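PDB 5O5C: putative decarboxylase involved in desferrioxamine biosynthesis, which probably decarboxylates lysine, using pyridoxal 5'-phosphate as cofactor, in the biosynthesis of the siderophore desferrioxamine. Local coordinates for residues A46-T51 with L93-A98; S118-Q123 with M388-R393; G304-E309 with P313-I318. All coordinates share one frame; numbering follows the deposited sequence.

Overall arrangement
Contacts 1 and 2 lie at helices that meet the second subunit, while contact 3 stays inside one chain, at the large sheet. Contact 1 comes first along the chain and closes before the others open. It joins helices 34-53 and 83-95 at one side of the molecule. Contact 2 pairs helix 116-128, the next helix in the chain, with helix 385-394. Contact 3 falls in the long span between those two helices, in the connection between strands 294-299 and 323-327, which carry cofactor-pocket residues. Centres of contacts 1 and 2 are about 23 Å apart, as are those of contacts 2 and 3; those of contacts 1 and 3 are about 37 Å apart.

Contact 1 of 3, residues A46-T51 with L93-A98; sequences ALMTET and LYLRDA
A helix-helix packing contact in the N-terminal part of this group II decarboxylase brings Met48 and Thr51 of helix 34-53 onto Leu95 of helix 83-95. It is small and largely apolar, with Leu95 as the common partner. The Met48 side chain turns at chi2 (-62°) and again at chi3, which carries its end towards Leu95. There CE faces both methyls of the isobutyl group, 3.2 Å from Leu95 CD1 and 3.6 Å from Leu95 CD2. The first spacing is tighter than normal van der Waals contact, so its exact value is doubtful. The two side chains cross at about a right angle. Thr51 meets the same leucine with both its branches: OG1 lies 3.9 Å from Leu95 CD1 and CG2 lies 4.1 Å from Leu95 CB. Val128 of the second subunit also packs on Leu95, so this contact borders the dimer interface. Trp100 also touches Thr51. The threonine hydroxyl is held within its own helix. Thr51 OG1 gives a hydrogen bond of 2.6 Å to Leu47 O. The donor is tilted 31° from the carbonyl plane, and Thr51 N reaches that oxygen from the opposite face.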
ATOM      1  N   ALA B  46     -14.427  21.270 -12.960  1.00 34.52           N
ATOM      2  CA  ALA B  46     -15.768  21.537 -13.537  1.00 31.77           C
ATOM      3  C   ALA B  46     -16.667  20.284 -13.440  1.00 31.52           C
ATOM      4  O   ALA B  46     -17.783  20.346 -12.962  1.00 26.17           O
ATOM      5  CB  ALA B  46     -15.630  22.013 -14.972  1.00 33.75           C
ATOM      6  N   LEU B  47     -16.134  19.137 -13.823  1.00 29.41           N
ATOM      7  CA  LEU B  47     -16.863  17.878 -13.733  1.00 34.61           C
ATOM      8  C   LEU B  47     -17.173  17.434 -12.294  1.00 31.31           C
ATOM      9  O   LEU B  47     -18.284  16.966 -12.025  1.00 33.47           O
ATOM     10  CB  LEU B  47     -16.138  16.772 -14.530  1.00 40.83           C
ATOM     11  CG  LEU B  47     -16.519  16.757 -16.029  1.00 52.26           C
ATOM     12  CD1 LEU B  47     -15.759  17.784 -16.888  1.00 54.48           C
ATOM     13  CD2 LEU B  47     -16.334  15.351 -16.601  1.00 56.48           C
ATOM     14  N   MET B  48     -16.241  17.631 -11.361  1.00 30.30           N
ATOM     15  CA  MET B  48     -16.469  17.243  -9.959  1.00 29.52           C
ATOM     16  C   MET B  48     -17.349  18.244  -9.247  1.00 25.41           C
ATOM     17  O   MET B  48     -18.202  17.869  -8.508  1.00 21.92           O
ATOM     18  CB  MET B  48     -15.161  17.045  -9.186  1.00 33.24           C
ATOM     19  CG  MET B  48     -14.360  15.826  -9.577  1.00 33.98           C
ATOM     20  SD  MET B  48     -15.263  14.294  -9.281  1.00 37.46           S
ATOM     21  CE  MET B  48     -15.592  13.839 -10.940  1.00 33.37           C
ATOM     22  N   THR B  49     -17.161  19.526  -9.499  1.00 26.32           N
ATOM     23  CA  THR B  49     -18.093  20.555  -9.000  1.00 26.08           C
ATOM     24  C   THR B  49     -19.559  20.319  -9.368  1.00 26.58           C
ATOM     25  O   THR B  49     -20.435  20.355  -8.508  1.00 25.49           O
ATOM     26  CB  THR B  49     -17.649  21.925  -9.493  1.00 27.75           C
ATOM     27  OG1 THR B  49     -16.416  22.227  -8.836  1.00 25.50           O
ATOM     28  CG2 THR B  49     -18.734  23.047  -9.247  1.00 29.91           C
ATOM     29  N   GLU B  50     -19.828  20.077 -10.646  1.00 28.67           N
ATOM     30  CA  GLU B  50     -21.176  19.659 -11.067  1.00 30.10           C
ATOM     31  C   GLU B  50     -21.620  18.343 -10.434  1.00 28.92           C
ATOM     32  O   GLU B  50     -22.754  18.236  -9.949  1.00 27.38           O
ATOM     33  CB  GLU B  50     -21.293  19.636 -12.598  1.00 36.65           C
ATOM     34  CG  GLU B  50     -21.169  21.041 -13.166  1.00 43.12           C
ATOM     35  CD  GLU B  50     -21.590  21.188 -14.617  1.00 54.79           C
ATOM     36  OE1 GLU B  50     -22.277  20.264 -15.143  1.00 60.36           O
ATOM     37  OE2 GLU B  50     -21.240  22.255 -15.223  1.00 50.39           O
ATOM     38  N   THR B  51     -20.719  17.360 -10.388  1.00 27.62           N
ATOM     39  CA  THR B  51     -21.056  16.070  -9.824  1.00 28.53           C
ATOM     40  C   THR B  51     -21.372  16.246  -8.348  1.00 26.51           C
ATOM     41  O   THR B  51     -22.438  15.888  -7.936  1.00 22.41           O
ATOM     42  CB  THR B  51     -19.947  15.011 -10.008  1.00 28.10           C
ATOM     43  OG1 THR B  51     -19.658  14.853 -11.412  1.00 27.46           O
ATOM     44  CG2 THR B  51     -20.352  13.676  -9.393  1.00 27.42           C
ATOM     45  N   LEU B  93     -19.977   5.315 -15.443  1.00 28.80           N
ATOM     46  CA  LEU B  93     -19.457   4.041 -14.882  1.00 29.27           C
ATOM     47  C   LEU B  93     -18.990   4.085 -13.411  1.00 27.33           C
ATOM     48  O   LEU B  93     -18.885   3.050 -12.754  1.00 29.33           O
ATOM     49  CB  LEU B  93     -18.374   3.432 -15.798  1.00 30.94           C
ATOM     50  CG  LEU B  93     -18.821   3.170 -17.245  1.00 32.69           C
ATOM     51  CD1 LEU B  93     -17.675   2.700 -18.154  1.00 35.53           C
ATOM     52  CD2 LEU B  93     -19.973   2.182 -17.309  1.00 31.93           C
ATOM     53  N   TYR B  94     -18.808   5.271 -12.866  1.00 24.02           N
ATOM     54  CA  TYR B  94     -18.141   5.414 -11.617  1.00 23.30           C
ATOM     55  C   TYR B  94     -18.853   6.428 -10.747  1.00 22.73           C
ATOM     56  O   TYR B  94     -19.288   6.072  -9.648  1.00 18.81           O
ATOM     57  CB  TYR B  94     -16.654   5.759 -11.820  1.00 23.14           C
ATOM     58  CG  TYR B  94     -15.909   6.001 -10.538  1.00 20.57           C
ATOM     59  CD1 TYR B  94     -15.959   5.084  -9.514  1.00 19.56           C
ATOM     60  CD2 TYR B  94     -15.149   7.172 -10.339  1.00 23.56           C
ATOM     61  CE1 TYR B  94     -15.303   5.293  -8.368  1.00 19.15           C
ATOM     62  CE2 TYR B  94     -14.473   7.389  -9.149  1.00 21.07           C
ATOM     63  CZ  TYR B  94     -14.586   6.460  -8.156  1.00 20.72           C
ATOM     64  OH  TYR B  94     -13.931   6.587  -6.940  1.00 19.26           O
ATOM     65  N   LEU B  95     -18.949   7.671 -11.225  1.00 24.59           N
ATOM     66  CA  LEU B  95     -19.455   8.779 -10.416  1.00 25.98           C
ATOM     67  C   LEU B  95     -20.939   8.647 -10.160  1.00 30.87           C
ATOM     68  O   LEU B  95     -21.379   8.931  -9.056  1.00 33.38           O
ATOM     69  CB  LEU B  95     -19.173  10.125 -11.034  1.00 26.36           C
ATOM     70  CG  LEU B  95     -17.707  10.419 -11.308  1.00 23.24           C
ATOM     71  CD1 LEU B  95     -17.560  11.612 -12.236  1.00 24.31           C
ATOM     72  CD2 LEU B  95     -16.827  10.559 -10.099  1.00 23.65           C
ATOM     73  N   ARG B  96     -21.667   8.110 -11.146  1.00 29.33           N
ATOM     74  CA  ARG B  96     -23.092   7.978 -11.081  1.00 29.31           C
ATOM     75  C   ARG B  96     -23.491   7.237  -9.804  1.00 25.99           C
ATOM     76  O   ARG B  96     -24.301   7.730  -9.076  1.00 21.98           O
ATOM     77  CB  ARG B  96     -23.635   7.234 -12.301  1.00 31.58           C
ATOM     78  CG  ARG B  96     -25.025   7.631 -12.700  1.00 38.51           C
ATOM     79  CD  ARG B  96     -25.511   6.865 -13.930  1.00 41.06           C
ATOM     80  NE  ARG B  96     -25.929   7.791 -14.978  1.00 47.11           N
ATOM     81  CZ  ARG B  96     -26.611   7.474 -16.082  1.00 45.92           C
ATOM     82  NH1 ARG B  96     -26.957   6.218 -16.366  1.00 50.24           N
ATOM     83  NH2 ARG B  96     -26.924   8.440 -16.918  1.00 45.83           N
ATOM     84  N   ASP B  97     -22.860   6.091  -9.543  1.00 24.24           N
ATOM     85  CA  ASP B  97     -23.258   5.209  -8.480  1.00 22.41           C
ATOM     86  C   ASP B  97     -22.244   5.135  -7.333  1.00 23.04           C
ATOM     87  O   ASP B  97     -22.349   4.264  -6.493  1.00 23.13           O
ATOM     88  CB  ASP B  97     -23.626   3.829  -9.030  1.00 21.27           C
ATOM     89  CG  ASP B  97     -24.756   3.872 -10.112  1.00 21.34           C
ATOM     90  OD1 ASP B  97     -25.937   4.255  -9.837  1.00 20.81           O
ATOM     91  OD2 ASP B  97     -24.469   3.454 -11.243  1.00 23.82           O
ATOM     92  N   ALA B  98     -21.275   6.050  -7.288  1.00 24.38           N
ATOM     93  CA  ALA B  98     -20.255   6.054  -6.251  1.00 25.99           C
ATOM     94  C   ALA B  98     -20.943   6.096  -4.894  1.00 24.91           C
ATOM     95  O   ALA B  98     -22.036   6.628  -4.749  1.00 26.55           O
ATOM     96  CB  ALA B  98     -19.345   7.276  -6.370  1.00 24.77           C
TER

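Contact 2 of 3, residues S118-Q123 with M388-R393; sequences SLLAEQ and MWLTLR
Leu120 and Ala121 of helix 116-128 face Leu390 of helix 385-394 in a buried helix-helix crossing. The axes of the short segments approach to 8.2 Å, with 135° between their directions. The apolar part centres on one methyl of Leu390. With chi1 at -66°, CG stands beside the backbone N. CD1 then lies 3.6 Å from Ala121 CA and 3.7 Å from Ala121 CB. The methyl thus rests almost on the backbone of the facing helix. The same CD1 touches Leu120 CG at 4.2 Å. The polar part is indirect. Ser118 meets Thr391 through its backbone N, 4.0 Å from Thr391 OG1 and not bonded to it. Gln334 hydrogen-bonds to both side chains, OE1 to Ser118 OG and NE2 to Thr391 OG1. Ser118 OG is also bonded to Thr335 N, and Thr391 OG1 to Lys387 O. The Ser118 side chain is about 8 Å from that of His329, a pyridoxal 5'-phosphate-binding residue. Glu122 forms salt bridges with Lys387 and Arg382, which probably ease its closeness to Glu122 of the second subunit. That subunit touches both helices, with Val44 on Leu120 and Glu89 at Trp389 and Arg393. In the same chain, helix 140-156 packs on Trp389 and helix 397-420 on Thr391.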
ATOM      1  N   SER B 118      -5.568  17.404   2.565  1.00 24.91           N
ATOM      2  CA  SER B 118      -5.275  16.072   2.092  1.00 24.50           C
ATOM      3  C   SER B 118      -5.291  16.010   0.569  1.00 24.89           C
ATOM      4  O   SER B 118      -4.384  15.382  -0.054  1.00 23.94           O
ATOM      5  CB  SER B 118      -6.289  15.104   2.645  1.00 24.37           C
ATOM      6  OG  SER B 118      -5.767  13.825   2.781  1.00 30.39           O
ATOM      7  N   LEU B 119      -6.290  16.667  -0.028  1.00 21.20           N
ATOM      8  CA  LEU B 119      -6.344  16.790  -1.491  1.00 25.14           C
ATOM      9  C   LEU B 119      -5.222  17.687  -2.025  1.00 23.96           C
ATOM     10  O   LEU B 119      -4.661  17.409  -3.100  1.00 24.58           O
ATOM     11  CB  LEU B 119      -7.697  17.318  -2.008  1.00 24.81           C
ATOM     12  CG  LEU B 119      -8.994  16.538  -1.759  1.00 25.92           C
ATOM     13  CD1 LEU B 119      -9.554  16.614  -0.334  1.00 27.40           C
ATOM     14  CD2 LEU B 119     -10.024  17.055  -2.750  1.00 28.23           C
ATOM     15  N   LEU B 120      -4.924  18.759  -1.298  1.00 22.77           N
ATOM     16  CA  LEU B 120      -3.759  19.605  -1.584  1.00 23.25           C
ATOM     17  C   LEU B 120      -2.507  18.722  -1.751  1.00 23.69           C
ATOM     18  O   LEU B 120      -1.808  18.826  -2.741  1.00 23.65           O
ATOM     19  CB  LEU B 120      -3.516  20.629  -0.461  1.00 24.92           C
ATOM     20  CG  LEU B 120      -2.492  21.737  -0.682  1.00 23.62           C
ATOM     21  CD1 LEU B 120      -2.970  22.669  -1.791  1.00 28.30           C
ATOM     22  CD2 LEU B 120      -2.254  22.556   0.553  1.00 25.59           C
ATOM     23  N   ALA B 121      -2.280  17.824  -0.798  1.00 21.14           N
ATOM     24  CA  ALA B 121      -1.114  16.898  -0.829  1.00 20.71           C
ATOM     25  C   ALA B 121      -1.145  15.887  -1.995  1.00 19.55           C
ATOM     26  O   ALA B 121      -0.148  15.646  -2.653  1.00 22.66           O
ATOM     27  CB  ALA B 121      -1.020  16.177   0.496  1.00 18.93           C
ATOM     28  N   GLU B 122      -2.281  15.265  -2.242  1.00 21.69           N
ATOM     29  CA  GLU B 122      -2.391  14.330  -3.349  1.00 21.89           C
ATOM     30  C   GLU B 122      -2.091  15.016  -4.693  1.00 21.02           C
ATOM     31  O   GLU B 122      -1.459  14.421  -5.583  1.00 20.15           O
ATOM     32  CB  GLU B 122      -3.776  13.662  -3.385  1.00 22.01           C
ATOM     33  CG  GLU B 122      -3.980  12.634  -2.291  1.00 23.84           C
ATOM     34  CD  GLU B 122      -3.189  11.346  -2.549  1.00 24.51           C
ATOM     35  OE1 GLU B 122      -2.602  11.118  -3.652  1.00 24.00           O
ATOM     36  OE2 GLU B 122      -3.123  10.557  -1.617  1.00 26.11           O
ATOM     37  N   GLN B 123      -2.543  16.244  -4.850  1.00 19.93           N
ATOM     38  CA  GLN B 123      -2.292  16.971  -6.105  1.00 21.01           C
ATOM     39  C   GLN B 123      -0.786  17.183  -6.398  1.00 21.33           C
ATOM     40  O   GLN B 123      -0.311  17.045  -7.531  1.00 17.68           O
ATOM     41  CB  GLN B 123      -2.999  18.316  -6.091  1.00 21.63           C
ATOM     42  CG  GLN B 123      -2.824  19.151  -7.390  1.00 22.26           C
ATOM     43  CD  GLN B 123      -3.530  20.499  -7.316  1.00 21.83           C
ATOM     44  OE1 GLN B 123      -4.129  20.796  -6.293  1.00 25.27           O
ATOM     45  NE2 GLN B 123      -3.430  21.351  -8.394  1.00 20.07           N
ATOM     46  N   MET B 388      -0.671  14.240   6.077  1.00 22.93           N
ATOM     47  CA  MET B 388      -0.700  14.590   7.469  1.00 23.20           C
ATOM     48  C   MET B 388       0.161  15.823   7.658  1.00 25.18           C
ATOM     49  O   MET B 388      -0.125  16.644   8.512  1.00 24.37           O
ATOM     50  CB  MET B 388      -0.237  13.408   8.373  1.00 23.04           C
ATOM     51  CG  MET B 388      -1.349  12.406   8.661  1.00 22.64           C
ATOM     52  SD  MET B 388      -2.511  13.353   9.661  1.00 23.88           S
ATOM     53  CE  MET B 388      -4.018  13.198   8.989  1.00 26.20           C
ATOM     54  N   TRP B 389       1.184  15.986   6.820  1.00 24.98           N
ATOM     55  CA  TRP B 389       2.060  17.124   6.948  1.00 24.09           C
ATOM     56  C   TRP B 389       1.382  18.421   6.555  1.00 23.58           C
ATOM     57  O   TRP B 389       1.451  19.454   7.317  1.00 22.47           O
ATOM     58  CB  TRP B 389       3.344  16.925   6.165  1.00 25.02           C
ATOM     59  CG  TRP B 389       4.430  17.677   6.773  1.00 30.69           C
ATOM     60  CD1 TRP B 389       5.211  17.304   7.862  1.00 32.92           C
ATOM     61  CD2 TRP B 389       4.844  18.964   6.415  1.00 30.68           C
ATOM     62  NE1 TRP B 389       6.091  18.301   8.174  1.00 30.58           N
ATOM     63  CE2 TRP B 389       5.884  19.336   7.311  1.00 32.58           C
ATOM     64  CE3 TRP B 389       4.426  19.867   5.433  1.00 31.46           C
ATOM     65  CZ2 TRP B 389       6.551  20.544   7.218  1.00 33.70           C
ATOM     66  CZ3 TRP B 389       5.050  21.043   5.348  1.00 33.61           C
ATOM     67  CH2 TRP B 389       6.129  21.390   6.237  1.00 38.20           C
ATOM     68  N   LEU B 390       0.744  18.404   5.393  1.00 21.08           N
ATOM     69  CA  LEU B 390       0.010  19.592   4.973  1.00 23.79           C
ATOM     70  C   LEU B 390      -1.256  19.837   5.797  1.00 24.63           C
ATOM     71  O   LEU B 390      -1.643  20.982   5.962  1.00 26.92           O
ATOM     72  CB  LEU B 390      -0.287  19.629   3.483  1.00 22.82           C
ATOM     73  CG  LEU B 390       0.948  19.753   2.568  1.00 21.91           C
ATOM     74  CD1 LEU B 390       0.552  19.434   1.140  1.00 23.41           C
ATOM     75  CD2 LEU B 390       1.675  21.078   2.586  1.00 24.00           C
ATOM     76  N   THR B 391      -1.887  18.799   6.338  1.00 24.59           N
ATOM     77  CA  THR B 391      -3.034  19.017   7.196  1.00 24.49           C
ATOM     78  C   THR B 391      -2.634  19.803   8.441  1.00 25.27           C
ATOM     79  O   THR B 391      -3.271  20.823   8.765  1.00 26.13           O
ATOM     80  CB  THR B 391      -3.758  17.706   7.550  1.00 24.56           C
ATOM     81  OG1 THR B 391      -4.322  17.114   6.349  1.00 23.84           O
ATOM     82  CG2 THR B 391      -4.841  17.963   8.538  1.00 25.03           C
ATOM     83  N   LEU B 392      -1.589  19.362   9.123  1.00 21.81           N
ATOM     84  CA  LEU B 392      -1.146  20.044  10.336  1.00 22.16           C
ATOM     85  C   LEU B 392      -0.653  21.471  10.057  1.00 24.54           C
ATOM     86  O   LEU B 392      -0.995  22.443  10.781  1.00 22.69           O
ATOM     87  CB  LEU B 392      -0.072  19.200  10.986  1.00 23.75           C
ATOM     88  CG  LEU B 392      -0.615  17.843  11.431  1.00 22.75           C
ATOM     89  CD1 LEU B 392       0.426  16.762  11.493  1.00 28.12           C
ATOM     90  CD2 LEU B 392      -1.333  18.014  12.737  1.00 24.40           C
ATOM     91  N   ARG B 393       0.088  21.621   8.956  1.00 23.39           N
ATOM     92  CA  ARG B 393       0.608  22.895   8.572  1.00 26.05           C
ATOM     93  C   ARG B 393      -0.528  23.908   8.272  1.00 28.38           C
ATOM     94  O   ARG B 393      -0.475  25.038   8.783  1.00 26.26           O
ATOM     95  CB  ARG B 393       1.571  22.746   7.397  1.00 31.27           C
ATOM     96  CG  ARG B 393       2.264  24.067   7.002  1.00 46.05           C
ATOM     97  CD  ARG B 393       3.140  24.648   8.114  1.00 51.37           C
ATOM     98  NE  ARG B 393       3.961  23.581   8.724  1.00 56.98           N
ATOM     99  CZ  ARG B 393       4.306  23.499  10.008  1.00 62.44           C
ATOM    100  NH1 ARG B 393       3.957  24.433  10.897  1.00 58.18           N
ATOM    101  NH2 ARG B 393       5.008  22.445  10.411  1.00 70.91           N
TER

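Contact 3 of 3, residues G304-E309 with P313-I318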
ATOM      1  N   GLY B 304      -7.809   8.713  16.613  1.00 21.14           N
ATOM      2  CA  GLY B 304      -8.448  10.039  16.599  1.00 21.80           C
ATOM      3  C   GLY B 304      -8.387  10.773  17.947  1.00 22.14           C
ATOM      4  O   GLY B 304      -8.345  11.962  17.995  1.00 18.35           O
ATOM      5  N   LEU B 305      -8.338  10.026  19.042  1.00 24.28           N
ATOM      6  CA  LEU B 305      -8.318  10.614  20.376  1.00 24.17           C
ATOM      7  C   LEU B 305      -6.975  11.258  20.730  1.00 27.06           C
ATOM      8  O   LEU B 305      -6.908  12.040  21.695  1.00 27.66           O
ATOM      9  CB  LEU B 305      -8.714   9.571  21.413  1.00 22.84           C
ATOM     10  CG  LEU B 305     -10.101   8.968  21.323  1.00 22.30           C
ATOM     11  CD1 LEU B 305     -10.244   7.832  22.321  1.00 24.41           C
ATOM     12  CD2 LEU B 305     -11.152  10.041  21.545  1.00 22.19           C
ATOM     13  N   LEU B 306      -5.923  10.969  19.938  1.00 26.15           N
ATOM     14  CA  LEU B 306      -4.615  11.586  20.117  1.00 26.78           C
ATOM     15  C   LEU B 306      -4.624  13.068  19.869  1.00 27.31           C
ATOM     16  O   LEU B 306      -3.691  13.774  20.300  1.00 28.44           O
ATOM     17  CB  LEU B 306      -3.554  10.947  19.203  1.00 27.54           C
ATOM     18  CG  LEU B 306      -3.230   9.485  19.410  1.00 27.00           C
ATOM     19  CD1 LEU B 306      -2.234   9.063  18.347  1.00 26.87           C
ATOM     20  CD2 LEU B 306      -2.687   9.213  20.806  1.00 28.15           C
ATOM     21  N   VAL B 307      -5.653  13.549  19.169  1.00 28.39           N
ATOM     22  CA  VAL B 307      -5.853  14.995  18.922  1.00 25.99           C
ATOM     23  C   VAL B 307      -7.021  15.655  19.675  1.00 29.09           C
ATOM     24  O   VAL B 307      -7.292  16.826  19.437  1.00 29.97           O
ATOM     25  CB  VAL B 307      -5.980  15.328  17.417  1.00 26.39           C
ATOM     26  CG1 VAL B 307      -4.642  15.159  16.727  1.00 28.70           C
ATOM     27  CG2 VAL B 307      -7.042  14.517  16.710  1.00 24.62           C
ATOM     28  N   SER B 308      -7.660  14.953  20.610  1.00 28.43           N
ATOM     29  CA  SER B 308      -8.801  15.512  21.347  1.00 30.65           C
ATOM     30  C   SER B 308      -8.325  16.173  22.642  1.00 33.42           C
ATOM     31  O   SER B 308      -7.639  15.536  23.464  1.00 31.66           O
ATOM     32  CB  SER B 308      -9.836  14.429  21.642  1.00 28.74           C
ATOM     33  OG  SER B 308     -10.963  14.938  22.339  1.00 27.59           O
ATOM     34  N   GLU B 309      -8.632  17.466  22.761  1.00 36.24           N
ATOM     35  CA  GLU B 309      -8.392  18.281  23.965  1.00 39.75           C
ATOM     36  C   GLU B 309      -8.763  17.581  25.267  1.00 38.91           C
ATOM     37  O   GLU B 309      -7.986  17.622  26.217  1.00 46.24           O
ATOM     38  CB  GLU B 309      -9.177  19.619  23.879  1.00 43.73           C
ATOM     39  CG  GLU B 309     -10.717  19.487  23.722  1.00 46.61           C
ATOM     40  CD  GLU B 309     -11.481  20.780  23.999  1.00 45.89           C
ATOM     41  OE1 GLU B 309     -11.082  21.851  23.491  1.00 52.43           O
ATOM     42  OE2 GLU B 309     -12.505  20.728  24.722  1.00 43.91           O
ATOM     43  N   PRO B 313      -7.230  11.474  27.448  1.00 26.80           N
ATOM     44  CA  PRO B 313      -7.109  10.534  28.583  1.00 26.58           C
ATOM     45  C   PRO B 313      -7.773   9.199  28.398  1.00 26.71           C
ATOM     46  O   PRO B 313      -7.364   8.235  29.040  1.00 31.25           O
ATOM     47  CB  PRO B 313      -7.715  11.315  29.757  1.00 27.25           C
ATOM     48  CG  PRO B 313      -7.377  12.725  29.435  1.00 27.99           C
ATOM     49  CD  PRO B 313      -7.529  12.832  27.940  1.00 28.35           C
ATOM     50  N   ARG B 314      -8.737   9.083  27.480  1.00 27.36           N
ATOM     51  CA  ARG B 314      -9.384   7.808  27.268  1.00 28.10           C
ATOM     52  C   ARG B 314      -8.475   6.756  26.579  1.00 27.56           C
ATOM     53  O   ARG B 314      -8.855   5.580  26.506  1.00 23.69           O
ATOM     54  CB  ARG B 314     -10.726   7.984  26.539  1.00 27.34           C
ATOM     55  CG  ARG B 314     -11.733   8.825  27.328  1.00 29.12           C
ATOM     56  CD  ARG B 314     -12.824   9.389  26.450  1.00 31.04           C
ATOM     57  NE  ARG B 314     -13.584   8.329  25.841  1.00 36.98           N
ATOM     58  CZ  ARG B 314     -14.330   8.424  24.749  1.00 41.95           C
ATOM     59  NH1 ARG B 314     -14.459   9.533  24.050  1.00 45.33           N
ATOM     60  NH2 ARG B 314     -14.967   7.360  24.346  1.00 47.58           N
ATOM     61  N   LEU B 315      -7.348   7.202  26.025  1.00 27.04           N
ATOM     62  CA  LEU B 315      -6.297   6.318  25.490  1.00 25.93           C
ATOM     63  C   LEU B 315      -5.127   6.065  26.468  1.00 26.16           C
ATOM     64  O   LEU B 315      -4.191   5.322  26.132  1.00 27.97           O
ATOM     65  CB  LEU B 315      -5.748   6.852  24.164  1.00 23.64           C
ATOM     66  CG  LEU B 315      -6.589   6.721  22.879  1.00 23.75           C
ATOM     67  CD1 LEU B 315      -5.769   7.196  21.690  1.00 24.45           C
ATOM     68  CD2 LEU B 315      -7.149   5.316  22.670  1.00 22.47           C
ATOM     69  N   ALA B 316      -5.183   6.599  27.681  1.00 27.92           N
ATOM     70  CA  ALA B 316      -4.092   6.353  28.674  1.00 28.66           C
ATOM     71  C   ALA B 316      -3.795   4.863  28.904  1.00 28.43           C
ATOM     72  O   ALA B 316      -4.689   4.023  29.067  1.00 31.30           O
ATOM     73  CB  ALA B 316      -4.366   7.087  29.985  1.00 29.19           C
ATOM     74  N   GLY B 317      -2.508   4.528  28.864  1.00 27.83           N
ATOM     75  CA  GLY B 317      -2.057   3.163  28.820  1.00 26.59           C
ATOM     76  C   GLY B 317      -1.501   2.782  27.435  1.00 28.92           C
ATOM     77  O   GLY B 317      -0.806   1.786  27.325  1.00 23.73           O
ATOM     78  N   ILE B 318      -1.813   3.575  26.395  1.00 27.18           N
ATOM     79  CA  ILE B 318      -1.240   3.422  25.054  1.00 26.93           C
ATOM     80  C   ILE B 318       0.271   3.714  25.079  1.00 25.56           C
ATOM     81  O   ILE B 318       1.045   3.119  24.327  1.00 27.34           O
ATOM     82  CB  ILE B 318      -1.944   4.361  24.039  1.00 28.41           C
ATOM     83  CG1 ILE B 318      -1.620   3.945  22.618  1.00 28.63           C
ATOM     84  CG2 ILE B 318      -1.595   5.852  24.291  1.00 28.58           C
ATOM     85  CD1 ILE B 318      -2.589   4.500  21.601  1.00 29.08           C
TER
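Leu305 and Leu315 turn towards each other with similar first torsions, -62° and -75°, each placing CG beside its own backbone N. Both point their CB at the facing segment. Their isobutyl groups cross at an oblique angle. Leu315 CG lies 3.8 Å from Leu305 CB and 3.9 Å from Leu305 CD1. The methyls continue the match, with Leu315 CD2 at 4.0 Å from Leu305 CD1.

Leu306 joins from another side. It starts off alongside the other segment, yet its methyl CD2 reaches Leu315 CD1 at 3.8 Å. These two side chains cross at about a right angle. Leu315 CD1 is also 3.8 Å from Leu305 CB, so this one methyl touches both leucines of 304-309. The result is a compact buried apolar cluster of three leucines.

At its margin lies Arg314. The chain of this arginine bends at chi3 (62°), and NH1 comes to 4.2 Å from Leu305 CD2, a loose approach at the border of the cluster.

Short 3-10 turns shape both segments. Ser308 N bonds to Leu305 O, and Ala316 N bonds to Pro313 O. A type II beta turn from Leu315 to Ile318 follows, with Gly317 at a positive phi.

The whole belongs to the connection between strands 294-299 and 323-327, parallel neighbours in the large sheet. These strands carry Asp298 and Asp327 of the cofactor pocket, and the side chain of Leu315 is about 11 Å from a bound pyridoxal phosphate. Helix 397-420 covers one side through Leu408, which touches both Leu305 and Arg314, while helix 140-156 lies against Leu306 and Val307.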